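Local coordinates for hypothetical protein (Bacteroides uniformis, PDB 4QE0) that is of unknown function and belongs to the DUF5043 family of bacterial proteins, at residues Asn72-Asp77 and Asn162-Ala167. Sequence-based numbering, arbitrary orientation.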
loop_
_atom_site.group_PDB
_atom_site.type_symbol
_atom_site.label_atom_id
_atom_site.label_comp_id
_atom_site.label_asym_id
_atom_site.label_seq_id
_atom_site.Cartn_x
_atom_site.Cartn_y
_atom_site.Cartn_z
ATOM N N ASN A 72 -2.399 20.330 14.572
ATOM C CA ASN A 72 -2.653 21.752 14.305
ATOM C C ASN A 72 -2.821 22.037 12.793
ATOM O O ASN A 72 -3.105 23.168 12.409
ATOM C CB ASN A 72 -1.490 22.563 14.877
ATOM C CG ASN A 72 -1.847 24.012 15.167
ATOM O OD1 ASN A 72 -2.975 24.377 15.639
ATOM N ND2 ASN A 72 -0.905 24.842 14.920
ATOM N N VAL A 73 -2.588 21.038 11.927
ATOM C CA VAL A 73 -2.728 21.213 10.478
ATOM C C VAL A 73 -3.645 20.188 9.774
ATOM O O VAL A 73 -4.241 20.517 8.750
ATOM C CB VAL A 73 -1.359 21.269 9.752
ATOM C CG1 VAL A 73 -0.563 22.491 10.197
ATOM C CG2 VAL A 73 -0.526 20.020 9.947
ATOM N N ILE A 74 -3.731 18.954 10.282
ATOM C CA ILE A 74 -4.605 17.938 9.655
ATOM C C ILE A 74 -5.405 17.149 10.675
ATOM O O ILE A 74 -4.998 17.007 11.823
ATOM C CB ILE A 74 -3.814 16.914 8.814
ATOM C CG1 ILE A 74 -2.690 16.277 9.647
ATOM C CG2 ILE A 74 -3.288 17.551 7.561
ATOM C CD1 ILE A 74 -2.300 14.898 9.170
ATOM N N GLU A 75 -6.569 16.665 10.255
ATOM C CA GLU A 75 -7.369 15.786 11.084
ATOM C C GLU A 75 -6.761 14.397 11.045
ATOM O O GLU A 75 -6.479 13.863 9.975
ATOM C CB GLU A 75 -8.799 15.734 10.579
ATOM C CG GLU A 75 -9.752 14.978 11.488
ATOM C CD GLU A 75 -11.194 15.232 11.064
ATOM O OE1 GLU A 75 -11.651 14.525 10.152
ATOM O OE2 GLU A 75 -11.856 16.153 11.609
ATOM N N TYR A 76 -6.559 13.817 12.212
ATOM C CA TYR A 76 -6.012 12.472 12.320
ATOM C C TYR A 76 -6.911 11.477 11.612
ATOM O O TYR A 76 -8.125 11.517 11.749
ATOM C CB TYR A 76 -5.885 12.066 13.782
ATOM C CG TYR A 76 -5.374 10.650 13.942
ATOM C CD1 TYR A 76 -4.052 10.348 13.664
ATOM C CD2 TYR A 76 -6.224 9.617 14.338
ATOM C CE1 TYR A 76 -3.568 9.054 13.799
ATOM C CE2 TYR A 76 -5.744 8.324 14.488
ATOM C CZ TYR A 76 -4.419 8.060 14.216
ATOM O OH TYR A 76 -3.926 6.792 14.353
ATOM N N ASP A 77 -6.308 10.582 10.847
ATOM C CA ASP A 77 -7.032 9.461 10.273
ATOM C C ASP A 77 -6.151 8.240 10.355
ATOM O O ASP A 77 -5.105 8.182 9.716
ATOM C CB ASP A 77 -7.435 9.721 8.824
ATOM C CG ASP A 77 -8.403 8.645 8.311
ATOM O OD1 ASP A 77 -7.982 7.539 7.928
ATOM O OD2 ASP A 77 -9.635 8.852 8.393
ATOM N N ASN A 162 0.503 27.702 2.741
ATOM C CA ASN A 162 0.760 27.467 1.335
ATOM C C ASN A 162 0.741 25.978 1.029
ATOM O O ASN A 162 0.205 25.579 0.015
ATOM C CB ASN A 162 2.054 28.141 0.834
ATOM C CG ASN A 162 3.296 27.743 1.608
ATOM O OD1 ASN A 162 3.242 27.343 2.763
ATOM N ND2 ASN A 162 4.454 27.890 0.958
ATOM N N TYR A 163 1.318 25.171 1.917
ATOM C CA TYR A 163 1.178 23.716 1.815
ATOM C C TYR A 163 1.397 23.101 3.186
ATOM O O TYR A 163 1.915 23.743 4.109
ATOM C CB TYR A 163 2.137 23.123 0.772
ATOM C CG TYR A 163 3.600 23.205 1.136
ATOM C CD1 TYR A 163 4.362 24.343 0.824
ATOM C CD2 TYR A 163 4.229 22.151 1.801
ATOM C CE1 TYR A 163 5.705 24.411 1.161
ATOM C CE2 TYR A 163 5.570 22.217 2.151
ATOM C CZ TYR A 163 6.305 23.344 1.832
ATOM O OH TYR A 163 7.635 23.385 2.190
ATOM N N ILE A 164 0.967 21.858 3.319
ATOM C CA ILE A 164 1.110 21.149 4.559
ATOM C C ILE A 164 2.182 20.065 4.383
ATOM O O ILE A 164 2.072 19.251 3.483
ATOM C CB ILE A 164 -0.226 20.543 4.951
ATOM C CG1 ILE A 164 -1.265 21.644 5.255
ATOM C CG2 ILE A 164 -0.049 19.634 6.162
ATOM C CD1 ILE A 164 -2.703 21.160 5.307
HETATM N N MSE A 165 3.228 20.081 5.208
HETATM C CA MSE A 165 4.323 19.125 5.062
HETATM C C MSE A 165 4.274 18.021 6.083
HETATM O O MSE A 165 4.285 18.273 7.294
HETATM C CB MSE A 165 5.671 19.826 5.237
HETATM C CG MSE A 165 6.795 18.811 5.033
HETATM SE SE MSE A 165 8.514 19.755 5.219
HETATM C CE MSE A 165 8.619 19.874 7.161
ATOM N N LEU A 166 4.224 16.782 5.600
ATOM C CA LEU A 166 4.264 15.608 6.463
ATOM C C LEU A 166 5.491 14.807 6.103
ATOM O O LEU A 166 5.516 14.130 5.062
ATOM C CB LEU A 166 2.976 14.785 6.294
ATOM C CG LEU A 166 1.612 15.437 6.611
ATOM C CD1 LEU A 166 0.497 14.417 6.383
ATOM C CD2 LEU A 166 1.539 16.000 8.026
ATOM N N ALA A 167 6.516 14.911 6.939
ATOM C CA ALA A 167 7.787 14.258 6.689
ATOM C C ALA A 167 8.032 13.267 7.811
ATOM O O ALA A 167 7.851 13.595 8.996
ATOM C CB ALA A 167 8.907 15.289 6.636
#
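I164, V73 and I74 carry this buried contact, in which the loop leading into helix 78-90 packs on strand 164-169, an outermost strand of the chain's six-stranded antiparallel sheet. Side-chain contacts across the interface are all apolar and no hydrogen bond crosses it; the nearest CA atoms, those of V73 and I164, stay 7.1 Å apart. The two segments together bury 183 Å². Backbone bonds serve each partner separately, I164 and L166 pairing with L111 and M109 of strand 106-111, and V73 with I155. CG2 of I164 is the shared point. With chi1 at -65°, I164 CG1 sits beside the backbone N and anti to the carbonyl carbon, which places CG2 anti to the N. This methyl meets V73 CG2 at 3.8 Å, the two side chains running alongside one another in opposite senses. The same I164 CG2 is 4.1 Å from I74 CG2, where the side chains are set at a slant to one another. The longer branch of I164 brings its CD1 to 3.8 Å from V73 O. At the end of the I74 side chain, which F152 also touches, CD1 meets L166 tip to tip. The I74 methyl lies near both leucine branches, with I74 CD1 4.0 Å from L166 CD1 and 4.2 Å from L166 CD2.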